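Local coordinates for 3-dehydroquinate dehydratase (Thermus thermophilus, PDB 2UYG), which catalyses the trans-dehydration of 3-dehydroquinate to 3-dehydroshikimate, probably through an enolate intermediate, in the third step of chorismate biosynthesis, at residues V98-L103 and F126-Y131. Residues are numbered along the deposited sequence; the frame is centred on the assembly and turned at random.
Sequences VHLTNL and FGPLSY
V98 and Y131 meet at the C-terminal edge of the parallel sheet of a flavodoxin-like fold, as in other type II dehydroquinases, a worked example of how loops after the strands build an active site. Strand 95-99 ends here against the type II' turn F126-L129 and helix 129-140. From CB, V98 branches two ways. CG1, anti to the backbone N (chi1 151°), sits over one face of the Y131 ring, 3.6 Å from its centroid in a CH-pi contact; CG2 rests 3.5 Å from S130 O. L100 CD2 reaches the same ring at its edge, 4.0 Å from Y131 CE1, and also lies against the G127 carbonyl. Beyond the ring, Y131 OH hydrogen-bonds ND2 of N73, a residue predicted to bind substrate. With an alanine in place of this tyrosine, V98 CG1 is likely to lose the ring face it rests on and N73 ND2 its phenolic partner. In H99, the predicted proton donor, CB points away from 126-131 and NE2 is hydrogen-bonded to E97 OE1, while the backbone is pinned from the other segment: S130 OG donates to H99 O at 2.8 Å from above the carbonyl plane. Just past the strand, L100 O accepts a hydrogen bond from G127 N at 2.8 Å, the donor in the carbonyl plane on a lone pair.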
ATOM      1  N   VAL A  98      20.925 -20.609   3.345  1.00 21.74           N
ATOM      2  CA  VAL A  98      21.604 -20.309   4.603  1.00 23.29           C
ATOM      3  C   VAL A  98      21.963 -18.845   4.671  1.00 23.08           C
ATOM      4  O   VAL A  98      22.315 -18.217   3.649  1.00 21.70           O
ATOM      5  CB  VAL A  98      22.830 -21.313   4.576  1.00 25.08           C
ATOM      6  CG1 VAL A  98      23.961 -20.883   5.264  1.00 32.59           C
ATOM      7  CG2 VAL A  98      22.333 -22.680   5.094  1.00 24.57           C
ATOM      8  N   HIS A  99      21.893 -18.241   5.871  1.00 24.13           N
ATOM      9  CA  HIS A  99      22.435 -16.858   6.069  1.00 23.54           C
ATOM     10  C   HIS A  99      23.081 -16.808   7.432  1.00 23.96           C
ATOM     11  O   HIS A  99      22.535 -17.390   8.354  1.00 24.46           O
ATOM     12  CB  HIS A  99      21.352 -15.780   6.053  1.00 21.32           C
ATOM     13  CG  HIS A  99      20.438 -15.881   4.898  1.00 23.94           C
ATOM     14  ND1 HIS A  99      20.670 -15.216   3.706  1.00 22.10           N
ATOM     15  CD2 HIS A  99      19.333 -16.639   4.700  1.00 24.10           C
ATOM     16  CE1 HIS A  99      19.702 -15.515   2.863  1.00 20.76           C
ATOM     17  NE2 HIS A  99      18.881 -16.382   3.433  1.00 23.67           N
ATOM     18  N   LEU A 100      24.185 -16.095   7.545  1.00 23.63           N
ATOM     19  CA  LEU A 100      24.902 -15.913   8.764  1.00 25.00           C
ATOM     20  C   LEU A 100      24.086 -15.174   9.802  1.00 25.51           C
ATOM     21  O   LEU A 100      24.118 -15.542  10.963  1.00 21.97           O
ATOM     22  CB  LEU A 100      26.130 -15.052   8.511  1.00 25.50           C
ATOM     23  CG  LEU A 100      27.122 -15.732   7.542  1.00 29.27           C
ATOM     24  CD1 LEU A 100      27.833 -14.618   6.813  1.00 31.83           C
ATOM     25  CD2 LEU A 100      28.049 -16.630   8.297  1.00 28.64           C
ATOM     26  N   THR A 101      23.408 -14.120   9.346  1.00 25.61           N
ATOM     27  CA  THR A 101      22.698 -13.196  10.212  1.00 26.96           C
ATOM     28  C   THR A 101      21.252 -13.474  10.149  1.00 27.74           C
ATOM     29  O   THR A 101      20.778 -14.152   9.249  1.00 28.31           O
ATOM     30  CB  THR A 101      22.856 -11.679   9.782  1.00 28.40           C
ATOM     31  OG1 THR A 101      22.348 -11.451   8.449  1.00 30.58           O
ATOM     32  CG2 THR A 101      24.273 -11.245   9.768  1.00 26.25           C
ATOM     33  N   ASN A 102      20.538 -12.918  11.122  1.00 29.34           N
ATOM     34  CA  ASN A 102      19.106 -13.068  11.233  1.00 29.88           C
ATOM     35  C   ASN A 102      18.496 -11.967  10.387  1.00 30.97           C
ATOM     36  O   ASN A 102      18.519 -10.768  10.778  1.00 29.95           O
ATOM     37  CB  ASN A 102      18.662 -12.881  12.693  1.00 30.12           C
ATOM     38  CG  ASN A 102      17.157 -13.065  12.870  1.00 30.88           C
ATOM     39  OD1 ASN A 102      16.390 -13.038  11.897  1.00 28.22           O
ATOM     40  ND2 ASN A 102      16.735 -13.268  14.102  1.00 33.11           N
ATOM     41  N   LEU A 103      17.940 -12.363   9.256  1.00 32.67           N
ATOM     42  CA  LEU A 103      17.372 -11.429   8.285  1.00 35.24           C
ATOM     43  C   LEU A 103      16.231 -10.527   8.835  1.00 36.19           C
ATOM     44  O   LEU A 103      15.957  -9.464   8.284  1.00 38.39           O
ATOM     45  CB  LEU A 103      16.843 -12.208   7.112  1.00 36.35           C
ATOM     46  CG  LEU A 103      17.989 -12.950   6.378  1.00 38.25           C
ATOM     47  CD1 LEU A 103      17.411 -13.553   5.135  1.00 39.38           C
ATOM     48  CD2 LEU A 103      19.218 -12.064   6.131  1.00 39.50           C
ATOM     49  N   PHE A 126      22.716 -17.950  12.821  1.00 26.80           N
ATOM     50  CA  PHE A 126      23.634 -18.708  13.630  1.00 25.73           C
ATOM     51  C   PHE A 126      25.064 -18.466  13.260  1.00 26.96           C
ATOM     52  O   PHE A 126      25.906 -19.239  13.625  1.00 28.37           O
ATOM     53  CB  PHE A 126      23.265 -20.222  13.533  1.00 24.20           C
ATOM     54  CG  PHE A 126      21.836 -20.468  13.758  1.00 22.12           C
ATOM     55  CD1 PHE A 126      21.000 -20.750  12.732  1.00 22.42           C
ATOM     56  CD2 PHE A 126      21.305 -20.311  14.991  1.00 20.10           C
ATOM     57  CE1 PHE A 126      19.638 -20.892  12.921  1.00 20.53           C
ATOM     58  CE2 PHE A 126      20.006 -20.466  15.210  1.00 23.95           C
ATOM     59  CZ  PHE A 126      19.116 -20.720  14.150  1.00 23.73           C
ATOM     60  N   GLY A 127      25.396 -17.430  12.511  1.00 28.52           N
ATOM     61  CA  GLY A 127      26.770 -17.308  11.985  1.00 26.72           C
ATOM     62  C   GLY A 127      27.251 -18.518  11.182  1.00 27.24           C
ATOM     63  O   GLY A 127      26.519 -19.153  10.437  1.00 25.81           O
ATOM     64  N   PRO A 128      28.524 -18.860  11.300  1.00 27.72           N
ATOM     65  CA  PRO A 128      29.057 -19.981  10.541  1.00 26.97           C
ATOM     66  C   PRO A 128      28.243 -21.297  10.744  1.00 27.47           C
ATOM     67  O   PRO A 128      28.064 -22.193   9.901  1.00 25.93           O
ATOM     68  CB  PRO A 128      30.461 -20.121  11.115  1.00 26.85           C
ATOM     69  CG  PRO A 128      30.828 -18.819  11.472  1.00 27.41           C
ATOM     70  CD  PRO A 128      29.567 -18.153  12.081  1.00 28.28           C
ATOM     71  N   LEU A 129      27.729 -21.409  11.946  1.00 27.13           N
ATOM     72  CA  LEU A 129      26.916 -22.555  12.295  1.00 26.35           C
ATOM     73  C   LEU A 129      25.646 -22.696  11.472  1.00 24.95           C
ATOM     74  O   LEU A 129      25.068 -23.751  11.494  1.00 25.28           O
ATOM     75  CB  LEU A 129      26.583 -22.454  13.804  1.00 26.10           C
ATOM     76  CG  LEU A 129      27.818 -22.705  14.664  1.00 29.33           C
ATOM     77  CD1 LEU A 129      27.528 -22.253  16.059  1.00 30.86           C
ATOM     78  CD2 LEU A 129      28.205 -24.193  14.669  1.00 31.80           C
ATOM     79  N   SER A 130      25.144 -21.669  10.778  1.00 24.60           N
ATOM     80  CA  SER A 130      24.007 -21.903   9.846  1.00 25.72           C
ATOM     81  C   SER A 130      24.424 -22.905   8.765  1.00 26.01           C
ATOM     82  O   SER A 130      23.564 -23.648   8.244  1.00 25.86           O
ATOM     83  CB  SER A 130      23.537 -20.622   9.077  1.00 24.97           C
ATOM     84  OG  SER A 130      23.200 -19.582   9.919  1.00 22.60           O
ATOM     85  N   TYR A 131      25.712 -22.845   8.363  1.00 26.27           N
ATOM     86  CA  TYR A 131      26.254 -23.803   7.361  1.00 26.47           C
ATOM     87  C   TYR A 131      26.313 -25.180   7.924  1.00 26.47           C
ATOM     88  O   TYR A 131      25.866 -26.197   7.305  1.00 27.61           O
ATOM     89  CB  TYR A 131      27.637 -23.367   6.782  1.00 24.78           C
ATOM     90  CG  TYR A 131      27.555 -22.126   5.951  1.00 24.33           C
ATOM     91  CD1 TYR A 131      27.377 -20.838   6.558  1.00 23.51           C
ATOM     92  CD2 TYR A 131      27.711 -22.172   4.545  1.00 25.03           C
ATOM     93  CE1 TYR A 131      27.302 -19.625   5.756  1.00 18.26           C
ATOM     94  CE2 TYR A 131      27.689 -20.985   3.777  1.00 21.48           C
ATOM     95  CZ  TYR A 131      27.465 -19.729   4.391  1.00 21.54           C
ATOM     96  OH  TYR A 131      27.455 -18.625   3.605  1.00 22.25           O
TER